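Long-range contacts in isoaspartyl dipeptidase (Fervidobacterium islandicum, PDB 7CDH), which probably hydrolyses isoaspartyl (beta-aspartyl) dipeptides as a zinc-dependent peptidase of the amidohydrolase family, a role linked to protein repair: residues K81-R87 with M380-E386; G139-R143 with D178-G182; S226-F232 with E261-A267; W311-R315 with S361-V365. All blocks are in the same frame, centred on the assembly; numbering follows the deposited sequence.

Contact 1 of 4, residues K81-R87 with M380-E386; sequences KISDCIR and MKNLNFE
Ile-82 and Leu-383 form the apolar inner part of this contact, with CG2 of Ile-82 lying in the fork of the leucine, 3.6 Å from CD2 and 3.7 Å from CD1. One helical turn further, Ile-86 meets the thioether of Met-380: its CD1 is 3.7 Å from SD, and its CG2 approaches the same sulfur. With CG anti to the backbone N (chi1 -175°), the methionine chain bends at its next two torsions and lays its sulfur against the isoleucine. The helix 82-86 belongs to the TIM-barrel part of the chain, whereas 380-386 begins at the end of strand 379-380 and runs on as the C-terminal tail, so the end of the chain folds back on the barrel; Leu-374 and Met-375 of strand 372-376 continue the apolar cover of Ile-86. Toward solvent the grip slackens. The Glu-386 carboxylate straddles Ser-83 OG, with OE2 at 3.2 Å and OE1 at 3.3 Å, both weak as hydrogen bonds and competing for a single proton. Lys-81 crosses this glutamate at a slant and does not close a salt bridge, its NZ remaining 4.2 Å from Glu-386 OE2.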
loop_
_atom_site.group_PDB
_atom_site.type_symbol
_atom_site.label_atom_id
_atom_site.label_comp_id
_atom_site.label_asym_id
_atom_site.label_seq_id
_atom_site.Cartn_x
_atom_site.Cartn_y
_atom_site.Cartn_z
ATOM N N LYS A 81 30.609 -17.815 14.140
ATOM C CA LYS A 81 31.667 -18.340 13.225
ATOM C C LYS A 81 31.422 -19.846 13.054
ATOM O O LYS A 81 31.148 -20.501 14.065
ATOM C CB LYS A 81 33.066 -18.067 13.770
ATOM C CG LYS A 81 33.261 -16.778 14.563
ATOM C CD LYS A 81 34.028 -15.690 13.810
ATOM C CE LYS A 81 35.533 -15.738 13.992
ATOM N NZ LYS A 81 35.920 -15.888 15.418
ATOM N N ILE A 82 31.492 -20.381 11.835
ATOM C CA ILE A 82 31.313 -21.841 11.639
ATOM C C ILE A 82 32.372 -22.606 12.441
ATOM O O ILE A 82 32.040 -23.674 12.991
ATOM C CB ILE A 82 31.334 -22.288 10.176
ATOM C CG1 ILE A 82 30.974 -23.773 10.145
ATOM C CG2 ILE A 82 32.671 -22.000 9.486
ATOM C CD1 ILE A 82 30.263 -24.210 8.893
ATOM N N SER A 83 33.598 -22.094 12.498
ATOM C CA SER A 83 34.701 -22.697 13.290
ATOM C C SER A 83 34.273 -22.915 14.762
ATOM O O SER A 83 34.709 -23.916 15.318
ATOM C CB SER A 83 35.953 -21.865 13.169
ATOM O OG SER A 83 35.912 -20.761 14.067
ATOM N N ASP A 84 33.477 -22.022 15.378
ATOM C CA ASP A 84 32.940 -22.190 16.762
ATOM C C ASP A 84 32.100 -23.473 16.833
ATOM O O ASP A 84 32.179 -24.214 17.843
ATOM C CB ASP A 84 31.939 -21.104 17.159
ATOM C CG ASP A 84 32.423 -19.995 18.075
ATOM O OD1 ASP A 84 33.527 -19.449 17.825
ATOM O OD2 ASP A 84 31.636 -19.635 19.005
ATOM N N CYS A 85 31.242 -23.653 15.825
ATOM C CA CYS A 85 30.314 -24.798 15.693
ATOM C C CYS A 85 31.115 -26.099 15.649
ATOM O O CYS A 85 30.851 -26.985 16.469
ATOM C CB CYS A 85 29.465 -24.661 14.433
ATOM S SG CYS A 85 28.206 -23.379 14.607
ATOM N N ILE A 86 32.048 -26.174 14.710
ATOM C CA ILE A 86 32.853 -27.383 14.420
ATOM C C ILE A 86 33.544 -27.837 15.714
ATOM O O ILE A 86 33.399 -29.012 16.100
ATOM C CB ILE A 86 33.817 -27.098 13.254
ATOM C CG1 ILE A 86 33.044 -26.726 11.982
ATOM C CG2 ILE A 86 34.735 -28.288 13.003
ATOM C CD1 ILE A 86 33.910 -26.258 10.822
ATOM N N ARG A 87 34.231 -26.943 16.420
ATOM C CA ARG A 87 35.049 -27.361 17.588
ATOM C C ARG A 87 34.150 -27.474 18.833
ATOM O O ARG A 87 34.677 -27.805 19.909
ATOM C CB ARG A 87 36.280 -26.456 17.726
ATOM C CG ARG A 87 36.167 -25.302 18.710
ATOM C CD ARG A 87 37.393 -24.390 18.700
ATOM N NE ARG A 87 38.522 -24.960 17.960
ATOM C CZ ARG A 87 39.059 -24.458 16.849
ATOM N NH1 ARG A 87 40.076 -25.084 16.277
ATOM N NH2 ARG A 87 38.604 -23.332 16.320
ATOM N N MET A 380 40.964 -28.529 11.726
ATOM C CA MET A 380 39.840 -27.833 11.060
ATOM C C MET A 380 40.039 -27.857 9.545
ATOM O O MET A 380 41.171 -27.590 9.083
ATOM C CB MET A 380 39.825 -26.393 11.563
ATOM C CG MET A 380 38.659 -25.581 11.054
ATOM S SD MET A 380 37.302 -25.613 12.202
ATOM C CE MET A 380 38.119 -25.207 13.746
ATOM N N LYS A 381 38.969 -28.120 8.795
ATOM C CA LYS A 381 38.920 -27.933 7.317
ATOM C C LYS A 381 39.257 -26.485 6.944
ATOM O O LYS A 381 39.333 -25.616 7.841
ATOM C CB LYS A 381 37.529 -28.225 6.756
ATOM C CG LYS A 381 36.467 -27.183 7.113
ATOM C CD LYS A 381 35.145 -27.407 6.393
ATOM C CE LYS A 381 35.053 -26.673 5.076
ATOM N NZ LYS A 381 34.095 -27.314 4.154
ATOM N N ASN A 382 39.385 -26.227 5.641
ATOM C CA ASN A 382 39.677 -24.883 5.074
ATOM C C ASN A 382 38.395 -24.037 5.029
ATOM O O ASN A 382 37.480 -24.398 4.283
ATOM C CB ASN A 382 40.296 -24.992 3.676
ATOM C CG ASN A 382 41.420 -24.004 3.480
ATOM O OD1 ASN A 382 41.181 -22.811 3.298
ATOM N ND2 ASN A 382 42.644 -24.497 3.566
ATOM N N LEU A 383 38.374 -22.921 5.761
ATOM C CA LEU A 383 37.260 -21.929 5.799
ATOM C C LEU A 383 37.646 -20.568 5.166
ATOM O O LEU A 383 38.841 -20.195 5.130
ATOM C CB LEU A 383 36.856 -21.739 7.265
ATOM C CG LEU A 383 36.428 -22.995 8.017
ATOM C CD1 LEU A 383 36.277 -22.696 9.501
ATOM C CD2 LEU A 383 35.146 -23.556 7.444
ATOM N N ASN A 384 36.630 -19.786 4.798
ATOM C CA ASN A 384 36.725 -18.636 3.863
ATOM C C ASN A 384 37.291 -17.370 4.521
ATOM O O ASN A 384 37.971 -16.605 3.788
ATOM C CB ASN A 384 35.376 -18.381 3.206
ATOM C CG ASN A 384 35.110 -19.404 2.129
ATOM O OD1 ASN A 384 35.996 -19.663 1.312
ATOM N ND2 ASN A 384 33.921 -19.991 2.128
ATOM N N PHE A 385 37.049 -17.106 5.809
ATOM C CA PHE A 385 37.578 -15.860 6.453
ATOM C C PHE A 385 38.242 -16.235 7.792
ATOM O O PHE A 385 38.112 -15.457 8.756
ATOM C CB PHE A 385 36.485 -14.766 6.497
ATOM C CG PHE A 385 35.816 -14.480 5.163
ATOM C CD1 PHE A 385 36.461 -13.739 4.166
ATOM C CD2 PHE A 385 34.568 -15.010 4.856
ATOM C CE1 PHE A 385 35.881 -13.516 2.917
ATOM C CE2 PHE A 385 33.982 -14.783 3.608
ATOM C CZ PHE A 385 34.634 -14.037 2.639
ATOM N N GLU A 386 38.950 -17.385 7.828
ATOM C CA GLU A 386 39.595 -18.001 9.031
ATOM C C GLU A 386 40.877 -18.741 8.610
ATOM O O GLU A 386 41.879 -18.208 8.117
ATOM C CB GLU A 386 38.659 -18.992 9.752
ATOM C CG GLU A 386 37.196 -18.540 9.874
ATOM C CD GLU A 386 36.512 -18.693 11.236
ATOM O OE1 GLU A 386 35.310 -19.121 11.264
ATOM O OE2 GLU A 386 37.160 -18.354 12.275
#

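Contact 2 of 4, residues G139-R143 with D178-G182; sequences GSIMR and DIRVG
The carboxylate oxygen OD2 of Asp-178 has two partners: a water 2.9 Å away donates to it, and Arg-131 of a neighbouring subunit forms a salt bridge with it. The same water accepts from Met-142 N at 3.1 Å, linking the first turn of helix 141-147 to the flank of helix 169-186. These helices follow the successive parallel strands 122-127 and 151-159, so the contact pairs neighbouring helices of the TIM barrel. Ser-140 caps the first of them, its OG accepting from Arg-143 N at 3.1 Å with an angle of 160°. The Met-142 chain is extended until its last torsion (chi3 -72°), which turns CE against both the Asp-178 carbonyl O and Val-181 CG1, 3.6 Å from each. CG of Met-142 passes 3.8 Å from Gly-182 CA, a close approach consistent with the lack of a side chain there. The side chains of Ile-141 and Ile-179 cross at about a right angle, CG1 of the first 4.0 Å from CD1 of the second. An alanine in place of Met-142 would keep the water-bound amide but is likely to open a gap against Val-181 and Asp-178, near Ile-102 of the neighbouring subunit. With a helix amide, through the water, and an arginine of another chain both at hand, the carboxylate is probably ionised, which is consistent with one aspartate serving both the helix pairing and the subunit interface.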
loop_
_atom_site.group_PDB
_atom_site.type_symbol
_atom_site.label_atom_id
_atom_site.label_comp_id
_atom_site.label_asym_id
_atom_site.label_seq_id
_atom_site.Cartn_x
_atom_site.Cartn_y
_atom_site.Cartn_z
ATOM N N GLY A 139 5.210 -10.988 4.052
ATOM C CA GLY A 139 3.953 -10.367 4.513
ATOM C C GLY A 139 3.073 -11.275 5.338
ATOM O O GLY A 139 2.107 -10.756 5.970
ATOM N N SER A 140 3.322 -12.581 5.362
ATOM C CA SER A 140 2.601 -13.472 6.316
ATOM C C SER A 140 3.519 -14.610 6.746
ATOM O O SER A 140 4.305 -15.104 5.901
ATOM C CB SER A 140 1.256 -13.965 5.759
ATOM O OG SER A 140 1.368 -15.030 4.808
ATOM N N ILE A 141 3.432 -15.031 8.002
ATOM C CA ILE A 141 4.299 -16.157 8.444
ATOM C C ILE A 141 3.872 -17.432 7.709
ATOM O O ILE A 141 4.720 -18.299 7.462
ATOM C CB ILE A 141 4.324 -16.299 9.968
ATOM C CG1 ILE A 141 2.995 -16.772 10.530
ATOM C CG2 ILE A 141 4.788 -15.005 10.619
ATOM C CD1 ILE A 141 2.931 -16.622 12.041
ATOM N N MET A 142 2.624 -17.525 7.287
ATOM C CA MET A 142 2.158 -18.753 6.619
ATOM C C MET A 142 2.817 -18.830 5.243
ATOM O O MET A 142 3.259 -19.922 4.880
ATOM C CB MET A 142 0.646 -18.787 6.496
ATOM C CG MET A 142 0.169 -20.081 5.927
ATOM S SD MET A 142 -1.615 -20.147 5.659
ATOM C CE MET A 142 -2.223 -20.246 7.340
ATOM N N ARG A 143 2.880 -17.720 4.498
ATOM C CA ARG A 143 3.582 -17.689 3.195
ATOM C C ARG A 143 5.079 -17.939 3.393
ATOM O O ARG A 143 5.637 -18.622 2.539
ATOM C CB ARG A 143 3.406 -16.368 2.458
ATOM C CG ARG A 143 2.017 -16.178 1.897
ATOM C CD ARG A 143 1.907 -14.760 1.351
ATOM N NE ARG A 143 2.739 -14.710 0.178
ATOM C CZ ARG A 143 2.330 -15.144 -1.001
ATOM N NH1 ARG A 143 1.099 -15.647 -1.098
ATOM N NH2 ARG A 143 3.163 -15.100 -2.046
ATOM N N ASP A 178 -1.552 -20.068 12.155
ATOM C CA ASP A 178 -0.953 -19.783 10.824
ATOM C C ASP A 178 0.292 -20.660 10.637
ATOM O O ASP A 178 0.442 -21.265 9.580
ATOM C CB ASP A 178 -0.722 -18.284 10.643
ATOM C CG ASP A 178 -2.015 -17.499 10.380
ATOM O OD1 ASP A 178 -3.120 -18.151 10.340
ATOM O OD2 ASP A 178 -1.930 -16.218 10.227
ATOM N N ILE A 179 1.126 -20.823 11.644
ATOM C CA ILE A 179 2.378 -21.585 11.448
ATOM C C ILE A 179 2.037 -23.084 11.435
ATOM O O ILE A 179 2.606 -23.810 10.611
ATOM C CB ILE A 179 3.439 -21.147 12.472
ATOM C CG1 ILE A 179 4.850 -21.170 11.869
ATOM C CG2 ILE A 179 3.363 -21.973 13.739
ATOM C CD1 ILE A 179 5.050 -20.202 10.715
ATOM N N ARG A 180 1.041 -23.521 12.194
ATOM C CA ARG A 180 0.549 -24.916 12.128
ATOM C C ARG A 180 0.020 -25.202 10.727
ATOM O O ARG A 180 0.395 -26.234 10.125
ATOM C CB ARG A 180 -0.507 -25.216 13.187
ATOM C CG ARG A 180 -1.314 -26.465 12.892
ATOM C CD ARG A 180 -1.980 -26.969 14.145
ATOM N NE ARG A 180 -2.785 -28.162 13.897
ATOM C CZ ARG A 180 -2.310 -29.372 13.570
ATOM N NH1 ARG A 180 -1.017 -29.587 13.413
ATOM N NH2 ARG A 180 -3.141 -30.383 13.391
ATOM N N VAL A 181 -0.822 -24.342 10.177
ATOM C CA VAL A 181 -1.403 -24.671 8.841
ATOM C C VAL A 181 -0.315 -24.580 7.765
ATOM O O VAL A 181 -0.273 -25.472 6.851
ATOM C CB VAL A 181 -2.632 -23.809 8.552
ATOM C CG1 VAL A 181 -2.974 -23.789 7.071
ATOM C CG2 VAL A 181 -3.800 -24.332 9.377
ATOM N N GLY A 182 0.546 -23.569 7.870
ATOM C CA GLY A 182 1.653 -23.411 6.923
ATOM C C GLY A 182 2.565 -24.625 6.957
ATOM O O GLY A 182 3.034 -25.041 5.891
HETATM O O HOH W 1 0.111 -15.999 8.164
#

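Contact 3 of 4, residues S226-F232 with E261-A267; sequences SRSRKLF and EFTTIDA
At the N-terminal ends of two successive barrel helices, 229-240 and 264-273, Phe-262 from the loop before one helix packs against the first turn of the other. A chi1 of -174° swings the Phe-262 ring away from its own backbone N and across to the other helix, where Arg-229 CA lies over one face, 3.9 Å from the centroid of the Phe-262 ring, in a CH-pi contact. CZ of Phe-262 approaches Phe-232 CD2 at 3.7 Å; the two ring planes are inclined at 44° to each other, with centroids 5.8 Å apart. Phe-232 in turn takes Ala-267 CB over the centre of one face, 3.8 Å from the centroid, which brings the second helix onto the ring. The outer margin is polar. Arg-229 NH1 donates to Glu-261 OE1 at 3.2 Å in a salt bridge, with the guanidinium and carboxylate nearly coplanar, although Glu-261 is poorly ordered. One face of the same guanidinium lies against Phe-262 CD1. At the inner end Ser-226 OG faces Thr-264 OG1, in a bond modelled so short that its length is doubtful; Thr-264 OG1 is also hydrogen-bonded to Thr-248 O. Both helix starts are capped: Leu-231 N reaches Ser-228 OG at 2.9 Å, while Thr-263 and Asp-266 form a capping box, Asp-266 OD2 accepting from Thr-263 N at 3.1 Å and Thr-263 OG1 accepting a weak bond from Asp-266 N. Such side-by-side packing of neighbouring helices belongs to the TIM-barrel fold; here the first loop begins close behind the zinc ligand His-224.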
loop_
_atom_site.group_PDB
_atom_site.type_symbol
_atom_site.label_atom_id
_atom_site.label_comp_id
_atom_site.label_asym_id
_atom_site.label_seq_id
_atom_site.Cartn_x
_atom_site.Cartn_y
_atom_site.Cartn_z
ATOM N N SER A 226 14.478 -23.367 32.317
ATOM C CA SER A 226 15.223 -23.543 33.593
ATOM C C SER A 226 15.531 -22.193 34.248
ATOM O O SER A 226 16.269 -22.173 35.187
ATOM C CB SER A 226 16.477 -24.380 33.418
ATOM O OG SER A 226 17.418 -23.780 32.537
ATOM N N ARG A 227 14.944 -21.095 33.795
ATOM C CA ARG A 227 15.206 -19.735 34.340
ATOM C C ARG A 227 14.947 -19.737 35.857
ATOM O O ARG A 227 15.666 -19.064 36.587
ATOM C CB ARG A 227 14.348 -18.756 33.534
ATOM C CG ARG A 227 14.238 -17.348 34.091
ATOM C CD ARG A 227 13.151 -16.537 33.392
ATOM N NE ARG A 227 13.363 -16.413 31.962
ATOM C CZ ARG A 227 14.299 -15.648 31.399
ATOM N NH1 ARG A 227 14.430 -15.610 30.079
ATOM N NH2 ARG A 227 15.121 -14.946 32.157
ATOM N N SER A 228 13.957 -20.484 36.332
ATOM C CA SER A 228 13.643 -20.631 37.776
ATOM C C SER A 228 13.053 -22.019 38.049
ATOM O O SER A 228 12.468 -22.622 37.100
ATOM C CB SER A 228 12.707 -19.550 38.225
ATOM O OG SER A 228 11.360 -19.876 37.920
ATOM N N ARG A 229 13.188 -22.514 39.286
ATOM C CA ARG A 229 12.530 -23.786 39.701
ATOM C C ARG A 229 11.027 -23.653 39.415
ATOM O O ARG A 229 10.455 -24.603 38.913
ATOM C CB ARG A 229 12.793 -24.193 41.164
ATOM C CG ARG A 229 12.200 -25.562 41.498
ATOM C CD ARG A 229 12.582 -26.274 42.792
ATOM N NE ARG A 229 13.928 -26.844 42.777
ATOM C CZ ARG A 229 15.026 -26.247 43.270
ATOM N NH1 ARG A 229 14.962 -25.047 43.827
ATOM N NH2 ARG A 229 16.200 -26.852 43.201
ATOM N N LYS A 230 10.408 -22.515 39.725
ATOM C CA LYS A 230 8.941 -22.348 39.573
ATOM C C LYS A 230 8.585 -22.498 38.080
ATOM O O LYS A 230 7.656 -23.274 37.746
ATOM C CB LYS A 230 8.494 -21.033 40.215
ATOM C CG LYS A 230 6.983 -20.833 40.254
ATOM C CD LYS A 230 6.481 -19.925 41.383
ATOM C CE LYS A 230 5.237 -19.134 41.019
ATOM N NZ LYS A 230 5.565 -17.783 40.495
ATOM N N LEU A 231 9.328 -21.850 37.182
ATOM C CA LEU A 231 9.053 -21.988 35.729
ATOM C C LEU A 231 9.307 -23.433 35.283
ATOM O O LEU A 231 8.511 -23.959 34.459
ATOM C CB LEU A 231 9.907 -21.019 34.909
ATOM C CG LEU A 231 9.597 -21.012 33.421
ATOM C CD1 LEU A 231 8.099 -20.900 33.172
ATOM C CD2 LEU A 231 10.350 -19.897 32.736
ATOM N N PHE A 232 10.389 -24.049 35.746
ATOM C CA PHE A 232 10.730 -25.427 35.317
ATOM C C PHE A 232 9.643 -26.406 35.769
ATOM O O PHE A 232 9.279 -27.312 34.964
ATOM C CB PHE A 232 12.118 -25.839 35.780
ATOM C CG PHE A 232 12.440 -27.246 35.378
ATOM C CD1 PHE A 232 12.636 -27.561 34.046
ATOM C CD2 PHE A 232 12.478 -28.267 36.324
ATOM C CE1 PHE A 232 12.954 -28.861 33.670
ATOM C CE2 PHE A 232 12.767 -29.564 35.940
ATOM C CZ PHE A 232 13.024 -29.857 34.621
ATOM N N GLU A 261 22.074 -21.593 42.236
ATOM C CA GLU A 261 21.239 -22.515 43.063
ATOM C C GLU A 261 20.608 -23.584 42.148
ATOM O O GLU A 261 21.045 -24.783 42.196
ATOM C CB GLU A 261 20.179 -21.726 43.846
ATOM C CG GLU A 261 19.651 -22.468 45.068
ATOM C CD GLU A 261 19.132 -23.878 44.820
ATOM O OE1 GLU A 261 17.938 -24.024 44.477
ATOM O OE2 GLU A 261 19.927 -24.832 44.962
ATOM N N PHE A 262 19.624 -23.166 41.338
ATOM C CA PHE A 262 18.870 -23.993 40.362
ATOM C C PHE A 262 19.414 -23.729 38.954
ATOM O O PHE A 262 19.342 -22.617 38.453
ATOM C CB PHE A 262 17.374 -23.713 40.461
ATOM C CG PHE A 262 16.580 -24.640 39.597
ATOM C CD1 PHE A 262 16.412 -25.967 39.964
ATOM C CD2 PHE A 262 16.039 -24.203 38.399
ATOM C CE1 PHE A 262 15.709 -26.850 39.153
ATOM C CE2 PHE A 262 15.332 -25.080 37.594
ATOM C CZ PHE A 262 15.182 -26.406 37.958
ATOM N N THR A 263 19.977 -24.754 38.335
ATOM C CA THR A 263 20.581 -24.659 37.005
ATOM C C THR A 263 19.924 -25.658 36.064
ATOM O O THR A 263 19.125 -26.486 36.524
ATOM C CB THR A 263 22.078 -24.912 37.092
ATOM O OG1 THR A 263 22.180 -26.320 37.294
ATOM C CG2 THR A 263 22.706 -24.087 38.195
ATOM N N THR A 264 20.280 -25.548 34.785
ATOM C CA THR A 264 19.937 -26.510 33.719
ATOM C C THR A 264 20.394 -27.923 34.139
ATOM O O THR A 264 19.667 -28.876 33.850
ATOM C CB THR A 264 20.461 -25.991 32.374
ATOM O OG1 THR A 264 19.590 -24.912 32.045
ATOM C CG2 THR A 264 20.391 -27.016 31.263
ATOM N N ILE A 265 21.545 -28.069 34.788
ATOM C CA ILE A 265 22.017 -29.399 35.288
ATOM C C ILE A 265 20.957 -29.993 36.244
ATOM O O ILE A 265 20.537 -31.157 36.040
ATOM C CB ILE A 265 23.405 -29.338 35.974
ATOM C CG1 ILE A 265 24.443 -28.474 35.246
ATOM C CG2 ILE A 265 23.920 -30.754 36.151
ATOM C CD1 ILE A 265 24.731 -28.933 33.849
ATOM N N ASP A 266 20.520 -29.235 37.247
ATOM C CA ASP A 266 19.470 -29.689 38.192
ATOM C C ASP A 266 18.220 -30.036 37.392
ATOM O O ASP A 266 17.615 -31.099 37.632
ATOM C CB ASP A 266 19.183 -28.637 39.258
ATOM C CG ASP A 266 20.420 -28.287 40.071
ATOM O OD1 ASP A 266 21.138 -29.247 40.516
ATOM O OD2 ASP A 266 20.686 -27.059 40.225
ATOM N N ALA A 267 17.842 -29.162 36.467
ATOM C CA ALA A 267 16.623 -29.327 35.652
ATOM C C ALA A 267 16.662 -30.684 34.932
ATOM O O ALA A 267 15.661 -31.415 34.962
ATOM C CB ALA A 267 16.518 -28.153 34.710
#

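Contact 4 of 4, residues W311-R315 with S361-V365; sequences WYTIR and SFEIV
Trp-311, on helix 309-318 of the TIM barrel, and Phe-362, in the turn of the beta hairpin between strands 354-358 and 364-369, are joined by an indole-to-carbonyl hydrogen bond. NE1 of Trp-311 donates to Phe-362 O at 3.0 Å, the oxygen lying in the plane of the indole and the donor coming nearly along the C=O axis (169°), though the bond is somewhat bent at the hydrogen (147°). Thus the indole's one N-H and this turn carbonyl satisfy each other. Ile-364 CD1 covers one face of the indole, 3.7 Å from the centroid of the five-membered ring, and Arg-315 CG lies over the opposite face. CZ2 of Trp-311 meets the edge of the Phe-362 ring, 3.8 Å from CD2. With a leucine in place of Trp-311, the Phe-362 carbonyl would probably lose its indole donor, and Ile-364 CD1 the ring face it rests on. Arg-315 makes the second polar link: NH1 donates to the anti lone pair of Glu-363 OE2, 3.0 Å away, in a salt bridge, with the oxygen in the guanidinium plane but an angle of only 135°. Its NE has a weak bond to a glycerol, probably from the crystallisation liquor. Within the turn, Glu-363 N makes a weak bond to Ser-361 OG, 3.4 Å away, in the manner of an ST turn, and Ser-361 N is held by Asp-358 OD1. The carbonyl O of Ser-361 sits over the guanidinium face, where the angle to NH2 of Arg-315 is too poor for a hydrogen bond.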
loop_
_atom_site.group_PDB
_atom_site.type_symbol
_atom_site.label_atom_id
_atom_site.label_comp_id
_atom_site.label_asym_id
_atom_site.label_seq_id
_atom_site.Cartn_x
_atom_site.Cartn_y
_atom_site.Cartn_z
ATOM N N TRP A 311 27.965 -28.990 24.418
ATOM C CA TRP A 311 28.800 -30.146 24.792
ATOM C C TRP A 311 29.272 -29.958 26.238
ATOM O O TRP A 311 29.339 -30.943 27.006
ATOM C CB TRP A 311 29.940 -30.312 23.796
ATOM C CG TRP A 311 30.792 -31.505 24.071
ATOM C CD1 TRP A 311 32.121 -31.492 24.355
ATOM C CD2 TRP A 311 30.368 -32.875 24.131
ATOM N NE1 TRP A 311 32.564 -32.761 24.545
ATOM C CE2 TRP A 311 31.518 -33.635 24.407
ATOM C CE3 TRP A 311 29.151 -33.536 23.937
ATOM C CZ2 TRP A 311 31.485 -35.027 24.518
ATOM C CZ3 TRP A 311 29.110 -34.904 24.064
ATOM C CH2 TRP A 311 30.263 -35.641 24.349
ATOM N N TYR A 312 29.504 -28.722 26.637
ATOM C CA TYR A 312 29.850 -28.399 28.035
ATOM C C TYR A 312 28.745 -28.932 28.955
ATOM O O TYR A 312 29.081 -29.531 29.999
ATOM C CB TYR A 312 30.061 -26.895 28.192
ATOM C CG TYR A 312 30.455 -26.460 29.580
ATOM C CD1 TYR A 312 31.745 -26.613 30.050
ATOM C CD2 TYR A 312 29.529 -25.904 30.431
ATOM C CE1 TYR A 312 32.106 -26.196 31.320
ATOM C CE2 TYR A 312 29.863 -25.496 31.704
ATOM C CZ TYR A 312 31.159 -25.636 32.148
ATOM O OH TYR A 312 31.459 -25.217 33.406
ATOM N N THR A 313 27.483 -28.668 28.610
ATOM C CA THR A 313 26.299 -28.964 29.468
ATOM C C THR A 313 26.127 -30.489 29.519
ATOM O O THR A 313 25.969 -30.999 30.603
ATOM C CB THR A 313 25.044 -28.173 29.055
ATOM O OG1 THR A 313 25.316 -26.781 29.286
ATOM C CG2 THR A 313 23.803 -28.558 29.835
ATOM N N ILE A 314 26.294 -31.182 28.404
ATOM C CA ILE A 314 26.261 -32.666 28.350
ATOM C C ILE A 314 27.348 -33.245 29.286
ATOM O O ILE A 314 27.041 -34.183 30.057
ATOM C CB ILE A 314 26.401 -33.139 26.902
ATOM C CG1 ILE A 314 25.154 -32.791 26.093
ATOM C CG2 ILE A 314 26.707 -34.633 26.831
ATOM C CD1 ILE A 314 25.363 -32.917 24.601
ATOM N N ARG A 315 28.558 -32.701 29.255
ATOM C CA ARG A 315 29.680 -33.151 30.108
ATOM C C ARG A 315 29.332 -32.904 31.584
ATOM O O ARG A 315 29.687 -33.764 32.413
ATOM C CB ARG A 315 30.986 -32.472 29.706
ATOM C CG ARG A 315 31.602 -33.066 28.450
ATOM C CD ARG A 315 32.955 -32.483 28.150
ATOM N NE ARG A 315 33.934 -33.032 29.072
ATOM C CZ ARG A 315 35.261 -32.898 28.962
ATOM N NH1 ARG A 315 35.789 -32.218 27.958
ATOM N NH2 ARG A 315 36.057 -33.460 29.862
ATOM N N SER A 361 39.252 -38.328 27.897
ATOM C CA SER A 361 39.116 -36.864 28.130
ATOM C C SER A 361 37.723 -36.342 27.725
ATOM O O SER A 361 37.278 -35.316 28.294
ATOM C CB SER A 361 40.193 -36.121 27.404
ATOM O OG SER A 361 39.931 -36.123 26.011
ATOM N N PHE A 362 37.037 -37.009 26.798
ATOM C CA PHE A 362 35.697 -36.597 26.302
ATOM C C PHE A 362 35.805 -35.287 25.494
ATOM O O PHE A 362 34.847 -34.546 25.382
ATOM C CB PHE A 362 34.706 -36.494 27.462
ATOM C CG PHE A 362 33.813 -37.692 27.568
ATOM C CD1 PHE A 362 34.290 -38.882 28.100
ATOM C CD2 PHE A 362 32.503 -37.635 27.137
ATOM C CE1 PHE A 362 33.468 -39.991 28.206
ATOM C CE2 PHE A 362 31.679 -38.745 27.242
ATOM C CZ PHE A 362 32.165 -39.922 27.769
ATOM N N GLU A 363 36.960 -35.031 24.909
ATOM C CA GLU A 363 37.219 -33.856 24.059
ATOM C C GLU A 363 36.757 -34.202 22.644
ATOM O O GLU A 363 36.976 -35.360 22.214
ATOM C CB GLU A 363 38.699 -33.497 24.177
ATOM C CG GLU A 363 39.083 -33.009 25.568
ATOM C CD GLU A 363 39.053 -31.500 25.764
ATOM O OE1 GLU A 363 39.904 -30.817 25.143
ATOM O OE2 GLU A 363 38.191 -31.005 26.534
ATOM N N ILE A 364 36.092 -33.262 21.958
ATOM C CA ILE A 364 35.665 -33.487 20.547
ATOM C C ILE A 364 36.933 -33.512 19.680
ATOM O O ILE A 364 37.708 -32.551 19.731
ATOM C CB ILE A 364 34.609 -32.455 20.079
ATOM C CG1 ILE A 364 33.258 -32.700 20.748
ATOM C CG2 ILE A 364 34.454 -32.465 18.558
ATOM C CD1 ILE A 364 32.453 -31.461 20.918
ATOM N N VAL A 365 37.170 -34.576 18.920
ATOM C CA VAL A 365 38.415 -34.651 18.104
ATOM C C VAL A 365 38.046 -34.741 16.631
ATOM O O VAL A 365 38.899 -34.428 15.807
ATOM C CB VAL A 365 39.341 -35.813 18.546
ATOM C CG1 VAL A 365 39.792 -35.653 19.998
ATOM C CG2 VAL A 365 38.693 -37.173 18.348
#

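Overall arrangement
Contact 1 closes the longest loop, from helix 82-86 to the C-terminal tail, and encloses contacts 2, 3 and 4, which follow one another in series. Contacts 1 and 4, their centres 18 Å apart, tie barrel helices to the tail and to the hairpin 354-369, which pairs with barrel strand 51-59. Contact 3 joins two barrel helices and touches contact 4 directly, where Thr-264 and Ile-265 pack on Thr-313. Contact 2 lies apart, its centre 38 Å from that of contact 4, on the opposite side of the chain's centre, where neighbouring subunits meet. The contacts thus lie around the barrel that holds the zinc site, joining its helices to one another, to the hairpin and to the tail.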